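Local coordinates for protein nine-heme cytochrome C (Desulfovibrio desulfuricans, PDB 1OFW) that carries electrons through nine covalently bound c-type hemes and may form part of a transmembrane redox complex that passes electrons to the cytoplasm for sulfate reduction, at residues P11-F17 with N155-A159; C114-V118 with A226-H230; V182-L186 with L259-Y263. All blocks are in the same frame, centred on the assembly; numbering follows the deposited sequence.

Interaction 1 of 3, residues P11-F17 with N155-A159; sequences PSAIVMF and NEALA. With HEC (heme c), chain G.
Asn155 grips the backbone of Val15 from both ends of its side-chain amide, a bidentate bridge between helix 152-164 and strand 13-16 of the small two-stranded antiparallel sheet in a class III cytochrome c module. Two hydrogen bonds form the polar part of the contact. Val15 N donates to Asn155 OD1 at 2.8 Å, tilted somewhat from the carbonyl plane, while Asn155 ND2 donates to Val15 O at 3.0 Å with the acceptor nearly in the amide plane. CG of Asn155 lies anti to its backbone N (chi1 -173°), which swings the amide off the helix to lie along the strand. Strand 33-36 bonds Ile14 and Met16, so the amide serves the residue between them.

The apolar part lies where the segments cross at 103°. Val15 CG2 meets Leu158 CB and Ala159 CB, both at 3.9 Å, and Ala13 CB packs on Ala159 CB; with alanines at the crossing, the axes of the two short segments pass 6.8 Å apart. The Ile14 and Met16 side chains point away from the helix and touch hemes. Ring and amide planes stand 79° apart at Phe17, where Asn155 ND2 lies at the ring edge, 3.8 Å from CE1.

Interaction 2 of 3, residues C114-V118 with A226-H230; sequences CHAIV and ATCHH. With HEC (heme c), chain F.
Thr227 presses its side chain against Cys114, Ile117 and Val118, beside the heme 4 attachment site, where Cys114 and His115 close a CXXCH motif. Followed outward, Thr227 CB comes to 4.2 Å from heme CAC, the carbon to which Cys114 SG is covalently joined. The two branches then part. OG1 sits 3.2 Å from CAC and is hydrogen-bonded to the carbonyl oxygen of Leu224. CG2, anti to the backbone N, is directed into the other segment and meets Cys114 SG at 3.7 Å, then Ile117 CD1 at 3.8 Å and CG2 in one of the two conformers of Val118. The Ile117 side chain crosses that of Thr227 at about a right angle, and its CD1 continues to Cys228 SG, a thioether sulfur of heme 6.

A water links two backbone carbonyls, Ile117 O and Thr227 O, to the imidazole of His230, whose ND1 donates to it at 2.9 Å in the plane of the ring. Together with the bond from NE2 to the iron of heme 7, this restrains the rotation of the imidazole. The short, weakly bonded helix 114-117 thus meets the heme-binding loop between helices 212-217 and 259-273, with Gln266 of the latter touching Ile117, Cys228 and His230.

Interaction 3 of 3, residues V182-L186 with L259-Y263; sequences VIDAL and LMAAY. With HEC (heme c), chain K.
Ile183 lays its CG2 methyl over one face of the Tyr263 ring, and Leu186 approaches the same ring at its edge. The first is a CH-pi contact: CG2 stands 3.9 Å from the ring centroid, 30° off the normal, and is displaced toward the phenol end, where it comes within 3.4 Å of CZ. With CG2 anti to the backbone N of Ile183, it is this branch that reaches the ring, and the other carries CD1 to the methyl CMD of the heme this contact borders. The Ile183 and Tyr263 side chains run past each other in opposite directions. Leu186 CD1 lies near the ring plane, 4.1 Å from Tyr263 CE1, and also rests on the first turn of the helix, 3.5 Å from Met260 N. Its other methyl, CD2, meets Leu259 CD2, which Ala185 CB touches as well.

These residues form one wall of a heme pocket in the C-terminal class III cytochrome c module, joining strand 181-183 and the turn after it to the start of helix 259-273, which carries His264, an axial ligand of heme 9. Tyr263 also touches the same heme, its CD1 3.4 Å from propionate carbon CAD, whereas its OH hydrogen-bonds to a propionate of a second heme. Met260 is extended to SD, putting the sulfur 3.6 Å from C3A of the first. There the propionate following CAD is held in turn by the backbone: Leu186 N donates to O2D at 3.0 Å, with an N-H...O angle of 154°.

The three contacts illustrate how a multiheme protein with little regular structure is held together around its cofactors. Interaction 1 lies across the centre of the chain from the other two, its centre about 50 Å from that of interaction 3, and is a mostly buried strand-on-helix contact with direct hydrogen bonds. Interaction 2, also buried and nearest the middle of the chain, joins residues of the two class III sequence ranges by apolar contacts and a water. Interaction 3 is only partly buried and has no direct hydrogen bond between its segments, its polar link being to a heme propionate. Helix 259-273 is common ground: interaction 3 uses its start, while its Gln266 flanks interaction 2.

Interaction 1 of 3, residues P11-F17 with N155-A159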
loop_
_atom_site.group_PDB
_atom_site.type_symbol
_atom_site.label_atom_id
_atom_site.label_comp_id
_atom_site.label_asym_id
_atom_site.label_seq_id
_atom_site.Cartn_x
_atom_site.Cartn_y
_atom_site.Cartn_z
ATOM N N PRO A 11 8.434 -11.969 19.546
ATOM C CA PRO A 11 8.202 -10.702 20.210
ATOM C C PRO A 11 6.974 -10.035 19.583
ATOM O O PRO A 11 6.666 -10.271 18.425
ATOM C CB PRO A 11 9.481 -9.925 19.955
ATOM C CG PRO A 11 10.488 -10.961 19.584
ATOM C CD PRO A 11 9.705 -12.004 18.821
ATOM N N SER A 12 6.274 -9.297 20.404
ATOM C CA SER A 12 5.029 -8.668 19.976
ATOM C C SER A 12 5.304 -7.705 18.851
ATOM O O SER A 12 4.560 -7.650 17.864
ATOM C CB SER A 12 4.395 -7.953 21.184
ATOM O OG SER A 12 3.071 -7.513 20.854
ATOM N N ALA A 13 6.357 -6.931 19.033
ATOM C CA ALA A 13 6.868 -6.016 18.017
ATOM C C ALA A 13 8.395 -6.105 18.004
ATOM O O ALA A 13 8.968 -6.322 19.063
ATOM C CB ALA A 13 6.389 -4.597 18.250
ATOM N N ILE A 14 9.003 -5.973 16.845
ATOM C CA ILE A 14 10.369 -6.328 16.553
ATOM C C ILE A 14 11.037 -5.212 15.758
ATOM O O ILE A 14 10.509 -4.916 14.692
ATOM C CB ILE A 14 10.432 -7.637 15.695
ATOM C CG1 ILE A 14 9.776 -8.840 16.364
ATOM C CG2 ILE A 14 11.856 -7.932 15.237
ATOM C CD1 ILE A 14 9.432 -10.027 15.478
ATOM N N VAL A 15 12.150 -4.670 16.203
ATOM C CA VAL A 15 12.951 -3.803 15.332
ATOM C C VAL A 15 13.819 -4.680 14.409
ATOM O O VAL A 15 14.580 -5.529 14.889
ATOM C CB VAL A 15 13.867 -2.847 16.080
ATOM C CG1 VAL A 15 14.450 -1.838 15.108
ATOM C CG2 VAL A 15 13.123 -2.115 17.202
ATOM N N MET A 16 13.712 -4.476 13.109
ATOM C CA MET A 16 14.463 -5.128 12.066
ATOM C C MET A 16 15.509 -4.187 11.500
ATOM O O MET A 16 15.248 -3.083 11.019
ATOM C CB MET A 16 13.533 -5.604 10.945
ATOM C CG MET A 16 12.429 -6.537 11.444
ATOM S SD MET A 16 11.237 -6.979 10.180
ATOM C CE MET A 16 12.238 -8.004 9.115
ATOM N N PHE A 17 16.770 -4.633 11.574
ATOM C CA PHE A 17 17.896 -3.821 11.192
ATOM C C PHE A 17 18.562 -4.286 9.914
ATOM O O PHE A 17 18.363 -5.427 9.473
ATOM C CB PHE A 17 18.982 -3.879 12.292
ATOM C CG PHE A 17 18.580 -3.179 13.567
ATOM C CD1 PHE A 17 17.959 -3.888 14.578
ATOM C CD2 PHE A 17 18.827 -1.847 13.762
ATOM C CE1 PHE A 17 17.617 -3.234 15.722
ATOM C CE2 PHE A 17 18.489 -1.164 14.911
ATOM C CZ PHE A 17 17.883 -1.891 15.919
ATOM N N ASN A 155 15.863 -4.025 22.090
ATOM C CA ASN A 155 15.077 -4.095 20.844
ATOM C C ASN A 155 13.598 -3.931 21.206
ATOM O O ASN A 155 12.844 -3.097 20.684
ATOM C CB ASN A 155 15.351 -5.374 20.103
ATOM C CG ASN A 155 14.730 -5.490 18.735
ATOM O OD1 ASN A 155 13.507 -5.399 18.560
ATOM N ND2 ASN A 155 15.577 -5.719 17.749
ATOM N N GLU A 156 13.126 -4.690 22.195
ATOM C CA GLU A 156 11.683 -4.608 22.492
ATOM C C GLU A 156 11.269 -3.245 23.014
ATOM O O GLU A 156 10.144 -2.776 22.747
ATOM C CB GLU A 156 11.325 -5.724 23.493
ATOM C CG GLU A 156 11.508 -7.090 22.848
ATOM C CD GLU A 156 11.251 -8.261 23.770
ATOM O OE1 GLU A 156 11.809 -8.264 24.891
ATOM O OE2 GLU A 156 10.498 -9.167 23.339
ATOM N N ALA A 157 12.141 -2.572 23.759
ATOM C CA ALA A 157 11.785 -1.266 24.276
ATOM C C ALA A 157 11.649 -0.265 23.112
ATOM O O ALA A 157 10.695 0.499 23.130
ATOM C CB ALA A 157 12.768 -0.720 25.301
ATOM N N LEU A 158 12.583 -0.332 22.173
ATOM C CA LEU A 158 12.516 0.550 20.994
ATOM C C LEU A 158 11.255 0.244 20.182
ATOM O O LEU A 158 10.568 1.156 19.728
ATOM C CB LEU A 158 13.751 0.383 20.114
ATOM C CG LEU A 158 15.066 1.006 20.645
ATOM C CD1 LEU A 158 16.215 0.551 19.768
ATOM C CD2 LEU A 158 14.965 2.514 20.706
ATOM N N ALA A 159 10.967 -1.046 20.005
ATOM C CA ALA A 159 9.791 -1.439 19.243
ATOM C C ALA A 159 8.524 -0.957 19.931
ATOM O O ALA A 159 7.588 -0.426 19.328
ATOM C CB ALA A 159 9.768 -2.953 19.092
HETATM FE FE HEC G . 12.543 -1.173 2.775
HETATM C CHA HEC G . 15.159 -2.945 4.101
HETATM C CHB HEC G . 14.760 0.723 1.012
HETATM C CHC HEC G . 9.953 0.569 1.403
HETATM C CHD HEC G . 10.346 -3.122 4.516
HETATM N NA HEC G . 14.532 -1.163 2.588
HETATM C C1A HEC G . 15.492 -1.996 3.182
HETATM C C2A HEC G . 16.803 -1.737 2.633
HETATM C C3A HEC G . 16.669 -0.715 1.777
HETATM C C4A HEC G . 15.259 -0.332 1.747
HETATM C CMA HEC G . 17.756 -0.010 0.943
HETATM C CAA HEC G . 18.059 -2.543 2.987
HETATM C CBA HEC G . 18.714 -2.100 4.312
HETATM C CGA HEC G . 19.290 -0.699 4.289
HETATM O O1A HEC G . 20.192 -0.448 3.431
HETATM O O2A HEC G . 18.870 0.124 5.138
HETATM N NB HEC G . 12.403 0.342 1.486
HETATM C C1B HEC G . 13.426 1.063 0.893
HETATM C C2B HEC G . 12.880 2.190 0.163
HETATM C C3B HEC G . 11.533 2.116 0.270
HETATM C C4B HEC G . 11.233 0.964 1.083
HETATM C CMB HEC G . 13.745 3.256 -0.532
HETATM C CAB HEC G . 10.443 3.042 -0.281
HETATM C CBB HEC G . 10.637 3.254 -1.817
HETATM N NC HEC G . 10.564 -1.240 2.960
HETATM C C1C HEC G . 9.652 -0.436 2.303
HETATM C C2C HEC G . 8.323 -0.804 2.703
HETATM C C3C HEC G . 8.424 -1.827 3.581
HETATM C C4C HEC G . 9.824 -2.111 3.720
HETATM C CMC HEC G . 7.074 -0.054 2.194
HETATM C CAC HEC G . 7.314 -2.518 4.396
HETATM C CBC HEC G . 6.168 -3.074 3.521
HETATM N ND HEC G . 12.714 -2.687 4.067
HETATM C C1D HEC G . 11.689 -3.319 4.735
HETATM C C2D HEC G . 12.239 -4.224 5.734
HETATM C C3D HEC G . 13.576 -4.143 5.639
HETATM C C4D HEC G . 13.888 -3.235 4.568
HETATM C CMD HEC G . 11.396 -5.101 6.691
HETATM C CAD HEC G . 14.610 -4.874 6.524
HETATM C CBD HEC G . 14.897 -4.036 7.806
HETATM C CGD HEC G . 15.857 -2.906 7.572
HETATM O O1D HEC G . 15.568 -1.699 7.849
HETATM O O2D HEC G . 16.985 -3.222 7.104
#

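Interaction 2 of 3, residues C114-V118 with A226-H230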
loop_
_atom_site.group_PDB
_atom_site.type_symbol
_atom_site.label_atom_id
_atom_site.label_comp_id
_atom_site.label_asym_id
_atom_site.label_seq_id
_atom_site.Cartn_x
_atom_site.Cartn_y
_atom_site.Cartn_z
ATOM N N CYS A 114 -10.530 0.319 -6.208
ATOM C CA CYS A 114 -9.540 1.374 -6.275
ATOM C C CYS A 114 -8.197 0.867 -6.806
ATOM O O CYS A 114 -7.569 1.509 -7.644
ATOM C CB CYS A 114 -9.356 1.991 -4.894
ATOM S SG CYS A 114 -10.756 2.970 -4.350
ATOM N N HIS A 115 -7.750 -0.280 -6.320
ATOM C CA HIS A 115 -6.385 -0.691 -6.670
ATOM C C HIS A 115 -6.305 -1.222 -8.073
ATOM O O HIS A 115 -5.194 -1.398 -8.581
ATOM C CB HIS A 115 -5.858 -1.640 -5.573
ATOM C CG HIS A 115 -5.388 -0.795 -4.417
ATOM N ND1 HIS A 115 -4.124 -0.246 -4.439
ATOM C CD2 HIS A 115 -5.940 -0.399 -3.246
ATOM C CE1 HIS A 115 -3.933 0.459 -3.335
ATOM N NE2 HIS A 115 -5.027 0.399 -2.579
ATOM N N ALA A 116 -7.434 -1.405 -8.754
ATOM C CA ALA A 116 -7.348 -1.681 -10.189
ATOM C C ALA A 116 -6.983 -0.449 -11.004
ATOM O O ALA A 116 -6.471 -0.579 -12.117
ATOM C CB ALA A 116 -8.657 -2.244 -10.720
ATOM N N ILE A 117 -7.264 0.735 -10.482
ATOM C CA ILE A 117 -6.987 1.962 -11.237
ATOM C C ILE A 117 -5.918 2.845 -10.630
ATOM O O ILE A 117 -5.505 3.820 -11.263
ATOM C CB ILE A 117 -8.296 2.763 -11.394
ATOM C CG1 ILE A 117 -8.934 3.223 -10.095
ATOM C CG2 ILE A 117 -9.245 1.917 -12.228
ATOM C CD1 ILE A 117 -10.055 4.232 -10.255
ATOM N N VAL A 118 -5.387 2.453 -9.483
ATOM C CA VAL A 118 -4.258 3.175 -8.888
ATOM C C VAL A 118 -2.917 2.617 -9.331
ATOM O O VAL A 118 -2.665 1.405 -9.366
ATOM C CB VAL A 118 -4.399 3.126 -7.358
ATOM C CG1 VAL A 118 -3.166 3.603 -6.600
ATOM C CG2 VAL A 118 -5.628 3.960 -6.989
ATOM N N ALA A 226 -6.692 10.803 -4.733
ATOM C CA ALA A 226 -5.791 10.518 -5.804
ATOM C C ALA A 226 -6.097 9.210 -6.516
ATOM O O ALA A 226 -5.502 8.924 -7.559
ATOM C CB ALA A 226 -4.346 10.472 -5.267
ATOM N N THR A 227 -7.013 8.412 -5.984
ATOM C CA THR A 227 -7.497 7.216 -6.664
ATOM C C THR A 227 -7.881 7.540 -8.102
ATOM O O THR A 227 -7.539 6.845 -9.048
ATOM C CB THR A 227 -8.727 6.625 -5.997
ATOM O OG1 THR A 227 -8.475 6.324 -4.617
ATOM C CG2 THR A 227 -9.110 5.332 -6.705
ATOM N N CYS A 228 -8.621 8.649 -8.186
ATOM C CA CYS A 228 -9.140 9.114 -9.459
ATOM C C CYS A 228 -8.428 10.357 -9.945
ATOM O O CYS A 228 -8.060 10.422 -11.120
ATOM C CB CYS A 228 -10.652 9.341 -9.307
ATOM S SG CYS A 228 -11.536 7.869 -8.743
ATOM N N HIS A 229 -8.211 11.304 -9.040
ATOM C CA HIS A 229 -7.481 12.540 -9.325
ATOM C C HIS A 229 -5.985 12.276 -9.199
ATOM O O HIS A 229 -5.301 12.715 -8.293
ATOM C CB HIS A 229 -7.948 13.664 -8.402
ATOM C CG HIS A 229 -9.410 13.932 -8.409
ATOM N ND1 HIS A 229 -9.957 14.550 -9.484
ATOM C CD2 HIS A 229 -10.430 13.678 -7.552
ATOM C CE1 HIS A 229 -11.280 14.678 -9.305
ATOM N NE2 HIS A 229 -11.585 14.168 -8.111
ATOM N N HIS A 230 -5.484 11.535 -10.166
ATOM C CA HIS A 230 -4.102 11.093 -10.107
ATOM C C HIS A 230 -3.125 12.115 -10.730
ATOM O O HIS A 230 -3.540 12.987 -11.483
ATOM C CB HIS A 230 -3.942 9.744 -10.797
ATOM C CG HIS A 230 -4.369 9.718 -12.243
ATOM N ND1 HIS A 230 -5.042 8.601 -12.711
ATOM C CD2 HIS A 230 -4.330 10.524 -13.313
ATOM C CE1 HIS A 230 -5.342 8.768 -13.989
ATOM N NE2 HIS A 230 -4.906 9.941 -14.400
HETATM FE FE HEC F . -5.280 1.485 -0.883
HETATM C CHA HEC F . -2.200 2.982 -1.365
HETATM C CHB HEC F . -3.766 -1.047 0.802
HETATM C CHC HEC F . -8.307 0.047 -0.285
HETATM C CHD HEC F . -6.763 3.961 -2.690
HETATM N NA HEC F . -3.393 1.063 -0.390
HETATM C C1A HEC F . -2.255 1.757 -0.713
HETATM C C2A HEC F . -1.074 1.027 -0.309
HETATM C C3A HEC F . -1.503 -0.117 0.286
HETATM C C4A HEC F . -2.952 -0.076 0.270
HETATM C CMA HEC F . -0.656 -1.263 0.855
HETATM C CAA HEC F . 0.353 1.498 -0.558
HETATM C CBA HEC F . 0.739 1.319 -2.062
HETATM C CGA HEC F . 1.057 -0.124 -2.356
HETATM O O1A HEC F . 1.888 -0.718 -1.637
HETATM O O2A HEC F . 0.478 -0.730 -3.277
HETATM N NB HEC F . -5.910 -0.167 0.066
HETATM C C1B HEC F . -5.137 -1.127 0.693
HETATM C C2B HEC F . -5.946 -2.210 1.181
HETATM C C3B HEC F . -7.223 -1.922 0.868
HETATM C C4B HEC F . -7.197 -0.627 0.183
HETATM C CMB HEC F . -5.331 -3.444 1.896
HETATM C CAB HEC F . -8.495 -2.734 1.127
HETATM C CBB HEC F . -8.740 -3.000 2.619
HETATM N NC HEC F . -7.154 1.909 -1.424
HETATM C C1C HEC F . -8.277 1.203 -1.024
HETATM C C2C HEC F . -9.474 1.885 -1.523
HETATM C C3C HEC F . -9.046 2.948 -2.231
HETATM C C4C HEC F . -7.594 3.002 -2.146
HETATM C CMC HEC F . -10.909 1.404 -1.271
HETATM C CAC HEC F . -9.891 3.932 -3.059
HETATM C CBC HEC F . -10.932 4.724 -2.232
HETATM N ND HEC F . -4.597 3.073 -1.876
HETATM C C1D HEC F . -5.393 4.020 -2.544
HETATM C C2D HEC F . -4.542 5.077 -3.054
HETATM C C3D HEC F . -3.280 4.822 -2.684
HETATM C C4D HEC F . -3.316 3.580 -1.947
HETATM C CMD HEC F . -5.079 6.274 -3.849
HETATM C CAD HEC F . -2.010 5.662 -2.908
HETATM C CBD HEC F . -1.060 5.034 -3.970
HETATM C CGD HEC F . 0.339 5.693 -3.834
HETATM O O1D HEC F . 0.459 6.848 -4.242
HETATM O O2D HEC F . 1.288 5.069 -3.314
HETATM O O HOH W 1 -5.602 6.491 -10.804
#

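Interaction 3 of 3, residues V182-L186 with L259-Y263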
loop_
_atom_site.group_PDB
_atom_site.type_symbol
_atom_site.label_atom_id
_atom_site.label_comp_id
_atom_site.label_asym_id
_atom_site.label_seq_id
_atom_site.Cartn_x
_atom_site.Cartn_y
_atom_site.Cartn_z
ATOM N N VAL A 182 -21.721 16.913 -12.344
ATOM C CA VAL A 182 -22.386 16.753 -13.659
ATOM C C VAL A 182 -21.292 16.761 -14.703
ATOM O O VAL A 182 -20.669 17.774 -15.014
ATOM C CB VAL A 182 -23.421 17.866 -13.865
ATOM C CG1 VAL A 182 -23.953 17.792 -15.294
ATOM C CG2 VAL A 182 -24.526 17.718 -12.841
ATOM N N ILE A 183 -20.940 15.561 -15.181
ATOM C CA ILE A 183 -19.828 15.437 -16.101
ATOM C C ILE A 183 -20.356 15.640 -17.517
ATOM O O ILE A 183 -20.966 14.746 -18.109
ATOM C CB ILE A 183 -19.132 14.054 -15.970
ATOM C CG1 ILE A 183 -18.703 13.786 -14.525
ATOM C CG2 ILE A 183 -17.975 13.933 -16.933
ATOM C CD1 ILE A 183 -18.070 12.452 -14.296
ATOM N N ASP A 184 -20.144 16.847 -18.032
ATOM C CA ASP A 184 -20.744 17.256 -19.288
ATOM C C ASP A 184 -19.710 17.742 -20.309
ATOM O O ASP A 184 -20.183 18.264 -21.318
ATOM C CB ASP A 184 -21.815 18.323 -19.048
ATOM C CG ASP A 184 -21.293 19.552 -18.363
ATOM O OD1 ASP A 184 -20.081 19.693 -18.160
ATOM O OD2 ASP A 184 -22.146 20.405 -17.988
ATOM N N ALA A 185 -18.432 17.518 -20.103
ATOM C CA ALA A 185 -17.367 18.022 -20.966
ATOM C C ALA A 185 -17.598 17.641 -22.428
ATOM O O ALA A 185 -17.282 18.407 -23.346
ATOM C CB ALA A 185 -16.017 17.498 -20.507
ATOM N N LEU A 186 -18.141 16.438 -22.632
ATOM C CA LEU A 186 -18.239 15.830 -23.955
ATOM C C LEU A 186 -19.670 15.722 -24.438
ATOM O O LEU A 186 -19.849 15.120 -25.519
ATOM C CB LEU A 186 -17.606 14.424 -23.912
ATOM C CG LEU A 186 -16.135 14.370 -23.481
ATOM C CD1 LEU A 186 -15.673 12.944 -23.249
ATOM C CD2 LEU A 186 -15.253 15.083 -24.489
ATOM N N LEU A 259 -10.176 11.999 -23.662
ATOM C CA LEU A 259 -11.033 12.213 -22.491
ATOM C C LEU A 259 -12.153 11.207 -22.414
ATOM O O LEU A 259 -12.437 10.726 -21.305
ATOM C CB LEU A 259 -11.562 13.639 -22.477
ATOM C CG LEU A 259 -12.417 14.070 -21.311
ATOM C CD1 LEU A 259 -11.641 13.943 -19.985
ATOM C CD2 LEU A 259 -12.933 15.503 -21.410
ATOM N N MET A 260 -12.871 10.875 -23.480
ATOM C CA MET A 260 -13.891 9.832 -23.354
ATOM C C MET A 260 -13.331 8.514 -22.824
ATOM O O MET A 260 -13.892 7.855 -21.949
ATOM C CB MET A 260 -14.529 9.546 -24.726
ATOM C CG MET A 260 -15.670 8.551 -24.630
ATOM S SD MET A 260 -16.371 8.231 -26.256
ATOM C CE MET A 260 -14.966 7.379 -26.987
ATOM N N ALA A 261 -12.210 8.077 -23.361
ATOM C CA ALA A 261 -11.624 6.815 -22.975
ATOM C C ALA A 261 -11.102 6.917 -21.535
ATOM O O ALA A 261 -11.101 5.940 -20.790
ATOM C CB ALA A 261 -10.509 6.385 -23.943
ATOM N N ALA A 262 -10.628 8.084 -21.141
ATOM C CA ALA A 262 -10.166 8.285 -19.768
ATOM C C ALA A 262 -11.308 8.033 -18.777
ATOM O O ALA A 262 -11.139 7.290 -17.798
ATOM C CB ALA A 262 -9.572 9.668 -19.618
ATOM N N TYR A 263 -12.488 8.628 -19.012
ATOM C CA TYR A 263 -13.626 8.360 -18.156
ATOM C C TYR A 263 -13.991 6.893 -18.192
ATOM O O TYR A 263 -14.160 6.225 -17.168
ATOM C CB TYR A 263 -14.832 9.184 -18.590
ATOM C CG TYR A 263 -14.778 10.674 -18.337
ATOM C CD1 TYR A 263 -15.029 11.552 -19.374
ATOM C CD2 TYR A 263 -14.503 11.233 -17.097
ATOM C CE1 TYR A 263 -15.007 12.919 -19.195
ATOM C CE2 TYR A 263 -14.469 12.606 -16.903
ATOM C CZ TYR A 263 -14.717 13.459 -17.958
ATOM O OH TYR A 263 -14.698 14.845 -17.808
HETATM FE FE HEC K . -19.900 6.548 -21.766
HETATM C CHA HEC K . -18.985 9.761 -22.312
HETATM C CHB HEC K . -20.423 6.098 -25.169
HETATM C CHC HEC K . -20.817 3.268 -21.248
HETATM C CHD HEC K . -19.362 6.927 -18.451
HETATM N NA HEC K . -19.690 7.655 -23.401
HETATM C C1A HEC K . -19.345 9.012 -23.410
HETATM C C2A HEC K . -19.430 9.533 -24.758
HETATM C C3A HEC K . -19.881 8.535 -25.534
HETATM C C4A HEC K . -20.011 7.349 -24.718
HETATM C CMA HEC K . -20.249 8.591 -27.022
HETATM C CAA HEC K . -19.088 10.976 -25.187
HETATM C CBA HEC K . -20.174 11.943 -24.655
HETATM C CGA HEC K . -21.432 12.040 -25.482
HETATM O O1A HEC K . -21.374 11.776 -26.702
HETATM O O2A HEC K . -22.455 12.388 -24.853
HETATM N NB HEC K . -20.562 5.064 -22.930
HETATM C C1B HEC K . -20.722 5.068 -24.308
HETATM C C2B HEC K . -21.279 3.781 -24.732
HETATM C C3B HEC K . -21.367 3.005 -23.646
HETATM C C4B HEC K . -20.878 3.781 -22.529
HETATM C CMB HEC K . -21.672 3.469 -26.185
HETATM C CAB HEC K . -21.869 1.566 -23.519
HETATM C CBB HEC K . -20.837 0.619 -24.212
HETATM N NC HEC K . -20.105 5.334 -20.197
HETATM C C1C HEC K . -20.489 4.014 -20.132
HETATM C C2C HEC K . -20.557 3.583 -18.760
HETATM C C3C HEC K . -20.201 4.638 -17.975
HETATM C C4C HEC K . -19.862 5.723 -18.884
HETATM C CMC HEC K . -21.013 2.202 -18.281
HETATM C CAC HEC K . -20.231 4.735 -16.461
HETATM C CBC HEC K . -19.505 3.598 -15.700
HETATM N ND HEC K . -19.172 7.989 -20.618
HETATM C C1D HEC K . -19.099 8.015 -19.235
HETATM C C2D HEC K . -18.718 9.333 -18.787
HETATM C C3D HEC K . -18.645 10.124 -19.858
HETATM C C4D HEC K . -18.927 9.304 -21.015
HETATM C CMD HEC K . -18.460 9.671 -17.298
HETATM C CAD HEC K . -18.366 11.649 -19.975
HETATM C CBD HEC K . -19.761 12.344 -20.195
HETATM C CGD HEC K . -19.620 13.770 -20.747
HETATM O O1D HEC K . -20.631 14.236 -21.382
HETATM O O2D HEC K . -18.554 14.371 -20.542
#